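Local coordinates for protein methyl transferase from Methanosarcina acetivorans (Methanosarcina acetivorans, PDB 6MRO) that binds S-adenosyl-L-homocysteine and calcium, and probably acts as an S-adenosylmethionine-dependent methyltransferase, at residues 56-61 and 80-85; 46-51 and 75-80; 37-42 and 86-91. The protein carries 1 engineered substitution. All blocks are in the same frame, centred on the assembly; numbering follows the deposited sequence.

Interaction 1 (56-61 and 80-85); sequences DVTGID and KVNFIV. With SAH (S-adenosyl-L-homocysteine), chain B.
T58 lies alongside N82, both side chains pointing the same way from two parallel strands, and its OG1 accepts a hydrogen bond of 3.2 Å from N82 ND2, with the hydroxyl oxygen close to the amide plane. N82 is extended, its CG turned anti to the backbone N (chi1 180°), which lays ND2 alongside T58 OG1. An alanine in place of T58 would remove both OG1 and CG2, and the N82 amide, losing its partner across the strands, would probably be left freer to turn.

The backbones of the two strands are joined by a parallel ladder. N82 N donates to V57 O at 2.9 Å in a nearly straight bond, and I84 N to G59 O at 2.8 Å; G59 N and D61 N return bonds to N82 O and I84 O. G59 lets the F83 ring sit close, for a CB there would clash with F83 CE1. V81 CG1 covers one face of that ring, 3.5 Å above its centre, and meets V57 CG1 at 3.9 Å.

At the C-terminal end of strand 56-61, D61 grips the ribose: OD1 takes O2' of SAH at 2.7 Å and OD2 takes O3' at 2.5 Å, as the acidic residue does in Rossmann-type methyltransferases. Helix 64-76 makes the crossover between the two strands; it and helix 45-51 pack on the F83 side, while strand 35-39 flanks 56-61 opposite the edge strand 82-85.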
loop_
_atom_site.group_PDB
_atom_site.type_symbol
_atom_site.label_atom_id
_atom_site.label_comp_id
_atom_site.label_asym_id
_atom_site.label_seq_id
_atom_site.Cartn_x
_atom_site.Cartn_y
_atom_site.Cartn_z
ATOM N N ASP A 56 13.522 0.962 -7.898
ATOM C CA ASP A 56 13.699 -0.493 -7.945
ATOM C C ASP A 56 12.574 -1.103 -7.124
ATOM O O ASP A 56 12.599 -1.029 -5.894
ATOM C CB ASP A 56 15.043 -0.911 -7.351
ATOM C CG ASP A 56 16.227 -0.371 -8.120
ATOM O OD1 ASP A 56 16.119 -0.184 -9.355
ATOM O OD2 ASP A 56 17.268 -0.128 -7.475
ATOM N N VAL A 57 11.590 -1.715 -7.781
ATOM C CA VAL A 57 10.320 -2.020 -7.131
ATOM C C VAL A 57 10.194 -3.507 -6.849
ATOM O O VAL A 57 10.457 -4.346 -7.722
ATOM C CB VAL A 57 9.123 -1.536 -7.962
ATOM C CG1 VAL A 57 7.816 -1.842 -7.213
ATOM C CG2 VAL A 57 9.241 -0.043 -8.167
ATOM N N THR A 58 9.775 -3.817 -5.625
ATOM C CA THR A 58 9.288 -5.132 -5.230
ATOM C C THR A 58 7.830 -5.004 -4.823
ATOM O O THR A 58 7.457 -4.062 -4.124
ATOM C CB THR A 58 10.114 -5.690 -4.059
ATOM O OG1 THR A 58 11.472 -5.877 -4.482
ATOM C CG2 THR A 58 9.551 -7.040 -3.617
ATOM N N GLY A 59 7.000 -5.941 -5.281
ATOM C CA GLY A 59 5.622 -5.986 -4.832
ATOM C C GLY A 59 5.303 -7.327 -4.209
ATOM O O GLY A 59 5.676 -8.363 -4.763
ATOM N N ILE A 60 4.623 -7.334 -3.065
ATOM C CA ILE A 60 4.305 -8.560 -2.345
ATOM C C ILE A 60 2.796 -8.640 -2.132
ATOM O O ILE A 60 2.140 -7.638 -1.815
ATOM C CB ILE A 60 5.074 -8.635 -1.009
ATOM C CG1 ILE A 60 4.692 -9.895 -0.239
ATOM C CG2 ILE A 60 4.882 -7.344 -0.183
ATOM C CD1 ILE A 60 5.604 -10.181 0.907
ATOM N N ASP A 61 2.234 -9.829 -2.347
ATOM C CA ASP A 61 0.803 -10.016 -2.143
ATOM C C ASP A 61 0.551 -11.485 -1.845
ATOM O O ASP A 61 1.274 -12.357 -2.329
ATOM C CB ASP A 61 -0.001 -9.568 -3.371
ATOM C CG ASP A 61 -1.472 -9.301 -3.050
ATOM O OD1 ASP A 61 -2.233 -10.270 -2.829
ATOM O OD2 ASP A 61 -1.873 -8.115 -3.032
ATOM N N LYS A 80 10.573 -3.728 -15.366
ATOM C CA LYS A 80 11.077 -4.722 -14.489
ATOM C C LYS A 80 10.595 -4.470 -13.090
ATOM O O LYS A 80 10.794 -3.419 -12.578
ATOM C CB LYS A 80 12.595 -4.670 -14.439
ATOM C CG LYS A 80 13.304 -4.916 -15.746
ATOM C CD LYS A 80 13.081 -6.320 -16.301
ATOM C CE LYS A 80 13.833 -6.628 -17.576
ATOM N NZ LYS A 80 13.512 -8.012 -18.023
ATOM N N VAL A 81 9.926 -5.440 -12.500
ATOM C CA VAL A 81 9.463 -5.366 -11.144
ATOM C C VAL A 81 9.631 -6.735 -10.538
ATOM O O VAL A 81 9.439 -7.693 -11.221
ATOM C CB VAL A 81 7.980 -5.006 -11.004
ATOM C CG1 VAL A 81 7.589 -4.979 -9.545
ATOM C CG2 VAL A 81 7.640 -3.706 -11.649
ATOM N N ASN A 82 9.982 -6.803 -9.259
ATOM C CA ASN A 82 10.141 -8.047 -8.499
ATOM C C ASN A 82 8.826 -8.337 -7.769
ATOM O O ASN A 82 8.606 -7.892 -6.643
ATOM C CB ASN A 82 11.325 -7.908 -7.546
ATOM C CG ASN A 82 11.575 -9.142 -6.701
ATOM O OD1 ASN A 82 11.475 -10.271 -7.168
ATOM N ND2 ASN A 82 11.926 -8.918 -5.438
ATOM N N PHE A 83 7.930 -9.083 -8.421
ATOM C CA PHE A 83 6.634 -9.433 -7.839
ATOM C C PHE A 83 6.735 -10.788 -7.153
ATOM O O PHE A 83 7.179 -11.771 -7.767
ATOM C CB PHE A 83 5.543 -9.481 -8.914
ATOM C CG PHE A 83 5.006 -8.131 -9.308
ATOM C CD1 PHE A 83 4.367 -7.321 -8.383
ATOM C CD2 PHE A 83 5.132 -7.680 -10.616
ATOM C CE1 PHE A 83 3.868 -6.080 -8.751
ATOM C CE2 PHE A 83 4.637 -6.454 -10.992
ATOM C CZ PHE A 83 4.004 -5.647 -10.056
ATOM N N ILE A 84 6.335 -10.856 -5.887
ATOM C CA ILE A 84 6.464 -12.099 -5.136
ATOM C C ILE A 84 5.194 -12.364 -4.344
ATOM O O ILE A 84 4.545 -11.440 -3.839
ATOM C CB ILE A 84 7.706 -12.105 -4.210
ATOM C CG1 ILE A 84 7.612 -11.057 -3.106
ATOM C CG2 ILE A 84 8.987 -11.905 -5.012
ATOM C CD1 ILE A 84 8.835 -11.059 -2.201
ATOM N N VAL A 85 4.833 -13.642 -4.264
ATOM C CA VAL A 85 3.746 -14.090 -3.407
ATOM C C VAL A 85 4.282 -14.192 -1.991
ATOM O O VAL A 85 5.322 -14.823 -1.761
ATOM C CB VAL A 85 3.196 -15.445 -3.883
ATOM C CG1 VAL A 85 2.116 -15.928 -2.928
ATOM C CG2 VAL A 85 2.648 -15.343 -5.312
HETATM N N SAH B . -2.663 -2.439 -3.547
HETATM C CA SAH B . -3.565 -3.063 -4.534
HETATM C CB SAH B . -4.474 -4.081 -3.858
HETATM C CG SAH B . -5.219 -3.529 -2.643
HETATM S SD SAH B . -6.439 -4.674 -1.959
HETATM C C SAH B . -4.409 -2.030 -5.264
HETATM O O SAH B . -4.401 -0.841 -4.910
HETATM O OXT SAH B . -5.123 -2.383 -6.215
HETATM C "C5'" SAH B . -5.412 -5.319 -0.602
HETATM C "C4'" SAH B . -4.403 -6.372 -1.065
HETATM O "O4'" SAH B . -3.659 -6.822 0.060
HETATM C "C3'" SAH B . -5.007 -7.608 -1.729
HETATM O "O3'" SAH B . -4.386 -7.762 -2.996
HETATM C "C2'" SAH B . -4.685 -8.735 -0.758
HETATM O "O2'" SAH B . -4.454 -9.998 -1.366
HETATM C "C1'" SAH B . -3.441 -8.212 -0.060
HETATM N N9 SAH B . -3.195 -8.741 1.286
HETATM C C8 SAH B . -4.085 -8.864 2.331
HETATM N N7 SAH B . -3.420 -9.345 3.397
HETATM C C5 SAH B . -2.120 -9.509 3.051
HETATM C C6 SAH B . -1.005 -9.974 3.743
HETATM N N6 SAH B . -1.105 -10.363 5.007
HETATM N N1 SAH B . 0.205 -10.028 3.102
HETATM C C2 SAH B . 0.323 -9.623 1.785
HETATM N N3 SAH B . -0.780 -9.176 1.091
HETATM C C4 SAH B . -1.972 -9.113 1.732
HETATM O O HOH W 1 11.730 -2.032 -10.615
#

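Interaction 2 (46-51 and 75-80); sequences NAIMLA and IERHVK
This is a small, mainly apolar contact near the surface, where helix 45-51 meets the turn that leads out of helix 64-76, and no hydrogen bond spans it. A51 and V79 carry its tightest point: A51 CB sits 3.3 Å from V79 CG1, closer than ordinary van der Waals packing. With CG1 anti to the backbone N (chi1 175°), V79 puts that branch against the alanine methyl and turns CG2 to within 4.4 Å of I48 CG2. The backbone also takes part, K80 O lying 3.9 Å from A51 CB.

A Schellman motif shapes the turn. H78, with positive phi, is its C' residue; H78 N bonds to I75 O and V79 N to A74 O, and the chain then heads back to the sheet with V79 directed at helix 45-51. In this Rossmann-type fold the two helices cover the same face of the sheet, over its parallel strands.

One helical turn earlier, at I48, the I48 and R77 side chains cross at about a right angle, I48 CD1 coming within 4.1 Å of R77 NH1. The arginine is extended from CG to NE, carrying its guanidinium past the isoleucine to a salt bridge between NH1 and E45 OE2. On the turn itself, R77 O accepts a hydrogen bond from K52 NZ, just beyond helix 45-51.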
loop_
_atom_site.group_PDB
_atom_site.type_symbol
_atom_site.label_atom_id
_atom_site.label_comp_id
_atom_site.label_asym_id
_atom_site.label_seq_id
_atom_site.Cartn_x
_atom_site.Cartn_y
_atom_site.Cartn_z
ATOM N N ASN A 46 0.243 0.359 -9.067
ATOM C CA ASN A 46 1.097 1.327 -8.380
ATOM C C ASN A 46 2.560 0.919 -8.463
ATOM O O ASN A 46 3.444 1.772 -8.608
ATOM C CB ASN A 46 0.677 1.473 -6.922
ATOM C CG ASN A 46 -0.668 2.154 -6.770
ATOM O OD1 ASN A 46 -0.967 3.104 -7.494
ATOM N ND2 ASN A 46 -1.460 1.716 -5.787
ATOM N N ALA A 47 2.831 -0.383 -8.370
ATOM C CA ALA A 47 4.211 -0.856 -8.396
ATOM C C ALA A 47 4.851 -0.575 -9.743
ATOM O O ALA A 47 5.997 -0.116 -9.812
ATOM C CB ALA A 47 4.248 -2.355 -8.084
ATOM N N ILE A 48 4.107 -0.810 -10.826
ATOM C CA ILE A 48 4.624 -0.531 -12.159
ATOM C C ILE A 48 4.866 0.962 -12.328
ATOM O O ILE A 48 5.858 1.386 -12.927
ATOM C CB ILE A 48 3.657 -1.092 -13.222
ATOM C CG1 ILE A 48 3.708 -2.628 -13.208
ATOM C CG2 ILE A 48 4.007 -0.557 -14.602
ATOM C CD1 ILE A 48 2.604 -3.303 -14.015
ATOM N N MET A 49 3.978 1.784 -11.782
ATOM C CA MET A 49 4.169 3.226 -11.879
ATOM C C MET A 49 5.479 3.648 -11.216
ATOM O O MET A 49 6.247 4.444 -11.778
ATOM C CB MET A 49 2.969 3.939 -11.255
ATOM C CG MET A 49 2.982 5.426 -11.469
ATOM S SD MET A 49 3.825 6.198 -10.089
ATOM C CE MET A 49 2.659 5.904 -8.761
ATOM N N LEU A 50 5.751 3.130 -10.022
ATOM C CA LEU A 50 7.001 3.463 -9.340
ATOM C C LEU A 50 8.201 3.010 -10.156
ATOM O O LEU A 50 9.210 3.717 -10.249
ATOM C CB LEU A 50 7.036 2.810 -7.958
ATOM C CG LEU A 50 6.164 3.486 -6.894
ATOM C CD1 LEU A 50 6.416 2.888 -5.513
ATOM C CD2 LEU A 50 6.431 4.966 -6.894
ATOM N N ALA A 51 8.096 1.819 -10.761
ATOM C CA ALA A 51 9.166 1.294 -11.597
ATOM C C ALA A 51 9.400 2.169 -12.819
ATOM O O ALA A 51 10.547 2.368 -13.234
ATOM C CB ALA A 51 8.838 -0.147 -12.007
ATOM N N ILE A 75 5.484 -7.423 -17.770
ATOM C CA ILE A 75 6.096 -7.946 -18.990
ATOM C C ILE A 75 5.508 -7.245 -20.210
ATOM O O ILE A 75 6.237 -6.798 -21.105
ATOM C CB ILE A 75 5.910 -9.471 -19.062
ATOM C CG1 ILE A 75 6.825 -10.160 -18.042
ATOM C CG2 ILE A 75 6.179 -9.990 -20.477
ATOM C CD1 ILE A 75 6.324 -11.514 -17.593
ATOM N N GLU A 76 4.180 -7.114 -20.245
ATOM C CA GLU A 76 3.521 -6.429 -21.352
ATOM C C GLU A 76 4.011 -4.994 -21.490
ATOM O O GLU A 76 4.234 -4.512 -22.607
ATOM C CB GLU A 76 2.003 -6.454 -21.157
ATOM C CG GLU A 76 1.224 -6.229 -22.436
ATOM C CD GLU A 76 1.539 -7.267 -23.507
ATOM O OE1 GLU A 76 2.343 -6.966 -24.413
ATOM O OE2 GLU A 76 0.973 -8.377 -23.449
ATOM N N ARG A 77 4.196 -4.300 -20.373
ATOM C CA ARG A 77 4.561 -2.892 -20.401
ATOM C C ARG A 77 6.067 -2.662 -20.332
ATOM O O ARG A 77 6.494 -1.521 -20.119
ATOM C CB ARG A 77 3.855 -2.157 -19.266
ATOM C CG ARG A 77 2.352 -2.287 -19.369
ATOM C CD ARG A 77 1.663 -1.913 -18.084
ATOM N NE ARG A 77 0.213 -2.047 -18.203
ATOM C CZ ARG A 77 -0.652 -1.683 -17.259
ATOM N NH1 ARG A 77 -0.216 -1.168 -16.116
ATOM N NH2 ARG A 77 -1.952 -1.846 -17.455
ATOM N N HIS A 78 6.869 -3.716 -20.506
ATOM C CA HIS A 78 8.324 -3.607 -20.631
ATOM C C HIS A 78 8.940 -2.926 -19.414
ATOM O O HIS A 78 9.773 -2.024 -19.528
ATOM C CB HIS A 78 8.706 -2.884 -21.923
ATOM C CG HIS A 78 7.954 -3.379 -23.118
ATOM N ND1 HIS A 78 8.267 -4.562 -23.756
ATOM C CD2 HIS A 78 6.879 -2.873 -23.770
ATOM C CE1 HIS A 78 7.429 -4.753 -24.760
ATOM N NE2 HIS A 78 6.576 -3.744 -24.789
ATOM N N VAL A 79 8.568 -3.391 -18.250
ATOM C CA VAL A 79 9.064 -2.832 -17.031
ATOM C C VAL A 79 9.521 -3.952 -16.119
ATOM O O VAL A 79 8.953 -4.973 -16.090
ATOM C CB VAL A 79 7.948 -2.007 -16.355
ATOM C CG1 VAL A 79 8.399 -1.512 -15.024
ATOM C CG2 VAL A 79 7.507 -0.868 -17.204
ATOM N N LYS A 80 10.573 -3.728 -15.366
ATOM C CA LYS A 80 11.077 -4.722 -14.489
ATOM C C LYS A 80 10.595 -4.470 -13.090
ATOM O O LYS A 80 10.794 -3.419 -12.578
ATOM C CB LYS A 80 12.595 -4.670 -14.439
ATOM C CG LYS A 80 13.304 -4.916 -15.746
ATOM C CD LYS A 80 13.081 -6.320 -16.301
ATOM C CE LYS A 80 13.833 -6.628 -17.576
ATOM N NZ LYS A 80 13.512 -8.012 -18.023
#

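Interaction 3 (37-42 and 86-91); sequences LDIGCG and GNVLEM. With SAH (S-adenosyl-L-homocysteine), chain B.
I39 and V88 cross at about a right angle where the first strand of the Rossmann-type methyltransferase fold gives way to its glycine-rich loop. V88 CG2 is the branch that touches, 3.7 Å from I39 CB, and it also comes within 3.6 Å of SAH C2. Set anti to the carbonyl carbon, it fits between the strand and the adenine, so one methyl group serves protein core and ligand alike. L37 and M91 instead approach tip to tip: L37 CD2 meets M91 SD at 3.9 Å, and the methionine, extended beyond CG, carries its terminal CE on to 4.2 Å from I39 CG2. F120 of helix 114-127 packs against both I39 and V88.

The backbones beside these side chains hold the two ends of the ligand. In the loop, G40 O accepts a hydrogen bond from the amino N of SAH at 2.7 Å. G40 and G42 both have positive phi, and a CB on either would clash with the ligand, at O4' and CB of SAH respectively.

At the adenine end N87 forms an Asx turn, its OD1 accepting from L89 N with the donor above the carbonyl plane. The same OD1 takes SAH N6 at 2.9 Å, so two donors hold the amide oxygen in place. Alongside, V88 N donates to SAH N1 at 2.9 Å, with an N-H...N angle of 174°.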
loop_
_atom_site.group_PDB
_atom_site.type_symbol
_atom_site.label_atom_id
_atom_site.label_comp_id
_atom_site.label_asym_id
_atom_site.label_seq_id
_atom_site.Cartn_x
_atom_site.Cartn_y
_atom_site.Cartn_z
ATOM N N LEU A 37 9.017 -0.919 -1.875
ATOM C CA LEU A 37 8.176 -2.094 -1.662
ATOM C C LEU A 37 6.702 -1.696 -1.667
ATOM O O LEU A 37 6.293 -0.808 -0.918
ATOM C CB LEU A 37 8.531 -2.758 -0.331
ATOM C CG LEU A 37 7.649 -3.928 0.114
ATOM C CD1 LEU A 37 7.944 -5.165 -0.725
ATOM C CD2 LEU A 37 7.956 -4.240 1.567
ATOM N N ASP A 38 5.905 -2.364 -2.484
ATOM C CA ASP A 38 4.457 -2.164 -2.487
ATOM C C ASP A 38 3.863 -3.354 -1.742
ATOM O O ASP A 38 3.881 -4.474 -2.254
ATOM C CB ASP A 38 3.921 -2.061 -3.921
ATOM C CG ASP A 38 2.409 -1.803 -3.978
ATOM O OD1 ASP A 38 1.722 -2.022 -2.968
ATOM O OD2 ASP A 38 1.898 -1.390 -5.047
ATOM N N ILE A 39 3.381 -3.126 -0.508
ATOM C CA ILE A 39 2.862 -4.213 0.321
ATOM C C ILE A 39 1.385 -4.415 -0.005
ATOM O O ILE A 39 0.605 -3.455 -0.047
ATOM C CB ILE A 39 3.097 -3.934 1.824
ATOM C CG1 ILE A 39 2.576 -2.570 2.251
ATOM C CG2 ILE A 39 4.584 -4.019 2.167
ATOM C CD1 ILE A 39 2.691 -2.337 3.795
ATOM N N GLY A 40 1.004 -5.663 -0.276
ATOM C CA GLY A 40 -0.342 -5.939 -0.751
ATOM C C GLY A 40 -0.564 -5.317 -2.116
ATOM O O GLY A 40 -1.544 -4.600 -2.323
ATOM N N CYS A 41 0.341 -5.599 -3.053
ATOM C CA CYS A 41 0.408 -4.857 -4.301
ATOM C C CYS A 41 -0.701 -5.210 -5.291
ATOM O O CYS A 41 -0.840 -4.507 -6.298
ATOM C CB CYS A 41 1.762 -5.075 -4.965
ATOM S SG CYS A 41 2.039 -6.821 -5.435
ATOM N N GLY A 42 -1.455 -6.277 -5.060
ATOM C CA GLY A 42 -2.514 -6.602 -6.006
ATOM C C GLY A 42 -1.969 -6.836 -7.402
ATOM O O GLY A 42 -0.889 -7.409 -7.586
ATOM N N GLY A 86 3.581 -13.596 -1.042
ATOM C CA GLY A 86 4.085 -13.592 0.319
ATOM C C GLY A 86 3.152 -12.869 1.263
ATOM O O GLY A 86 2.208 -12.181 0.853
ATOM N N ASN A 87 3.451 -13.031 2.548
ATOM C CA ASN A 87 2.663 -12.485 3.644
ATOM C C ASN A 87 3.439 -11.346 4.289
ATOM O O ASN A 87 4.552 -11.556 4.772
ATOM C CB ASN A 87 2.371 -13.573 4.675
ATOM C CG ASN A 87 1.293 -13.184 5.642
ATOM O OD1 ASN A 87 1.123 -12.004 5.981
ATOM N ND2 ASN A 87 0.552 -14.180 6.110
ATOM N N VAL A 88 2.845 -10.153 4.315
ATOM C CA VAL A 88 3.513 -8.992 4.897
ATOM C C VAL A 88 3.775 -9.212 6.381
ATOM O O VAL A 88 4.763 -8.713 6.928
ATOM C CB VAL A 88 2.673 -7.725 4.630
ATOM C CG1 VAL A 88 3.099 -6.566 5.542
ATOM C CG2 VAL A 88 2.806 -7.332 3.159
ATOM N N LEU A 89 2.922 -9.993 7.049
ATOM C CA LEU A 89 3.114 -10.324 8.454
ATOM C C LEU A 89 4.231 -11.336 8.673
ATOM O O LEU A 89 4.527 -11.664 9.830
ATOM C CB LEU A 89 1.809 -10.853 9.051
ATOM C CG LEU A 89 0.587 -9.936 8.949
ATOM C CD1 LEU A 89 -0.626 -10.585 9.605
ATOM C CD2 LEU A 89 0.870 -8.577 9.574
ATOM N N GLU A 90 4.852 -11.831 7.596
ATOM C CA GLU A 90 5.966 -12.770 7.678
ATOM C C GLU A 90 7.152 -12.330 6.824
ATOM O O GLU A 90 8.042 -13.143 6.550
ATOM C CB GLU A 90 5.526 -14.171 7.243
ATOM C CG GLU A 90 4.518 -14.837 8.152
ATOM C CD GLU A 90 3.796 -15.971 7.454
ATOM O OE1 GLU A 90 4.161 -16.284 6.299
ATOM O OE2 GLU A 90 2.866 -16.549 8.058
ATOM N N MET A 91 7.191 -11.074 6.380
ATOM C CA MET A 91 8.200 -10.726 5.388
ATOM C C MET A 91 9.584 -10.519 5.982
ATOM O O MET A 91 10.516 -10.216 5.233
ATOM C CB MET A 91 7.779 -9.485 4.592
ATOM C CG MET A 91 7.636 -8.206 5.378
ATOM S SD MET A 91 7.113 -6.912 4.255
ATOM C CE MET A 91 6.781 -5.583 5.410
HETATM N N SAH B . -2.663 -2.439 -3.547
HETATM C CA SAH B . -3.565 -3.063 -4.534
HETATM C CB SAH B . -4.474 -4.081 -3.858
HETATM C CG SAH B . -5.219 -3.529 -2.643
HETATM S SD SAH B . -6.439 -4.674 -1.959
HETATM C C SAH B . -4.409 -2.030 -5.264
HETATM O O SAH B . -4.401 -0.841 -4.910
HETATM O OXT SAH B . -5.123 -2.383 -6.215
HETATM C "C5'" SAH B . -5.412 -5.319 -0.602
HETATM C "C4'" SAH B . -4.403 -6.372 -1.065
HETATM O "O4'" SAH B . -3.659 -6.822 0.060
HETATM C "C3'" SAH B . -5.007 -7.608 -1.729
HETATM O "O3'" SAH B . -4.386 -7.762 -2.996
HETATM C "C2'" SAH B . -4.685 -8.735 -0.758
HETATM O "O2'" SAH B . -4.454 -9.998 -1.366
HETATM C "C1'" SAH B . -3.441 -8.212 -0.060
HETATM N N9 SAH B . -3.195 -8.741 1.286
HETATM C C8 SAH B . -4.085 -8.864 2.331
HETATM N N7 SAH B . -3.420 -9.345 3.397
HETATM C C5 SAH B . -2.120 -9.509 3.051
HETATM C C6 SAH B . -1.005 -9.974 3.743
HETATM N N6 SAH B . -1.105 -10.363 5.007
HETATM N N1 SAH B . 0.205 -10.028 3.102
HETATM C C2 SAH B . 0.323 -9.623 1.785
HETATM N N3 SAH B . -0.780 -9.176 1.091
HETATM C C4 SAH B . -1.972 -9.113 1.732
#

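Overall arrangement
Following the chain from the N terminus, strand 35-39 and its glycine loop open interaction 3, which closes only when the chain returns at 86-91; the other two contacts nest inside that loop. Helix 45-51 comes next and opens interaction 2, then strand 56-61 opens interaction 1. The chain runs through helix 64-76 to close interaction 2 at 75-80 and interaction 1 at 80-85, so these two cross and share K80. V57 and V81 also pack on helix 45-51, joining them physically. Interactions 1 and 3 meet through neighbouring strands 35-39 and 56-61 and at SAH, where D61 OD2 lies 2.8 Å from G42 N.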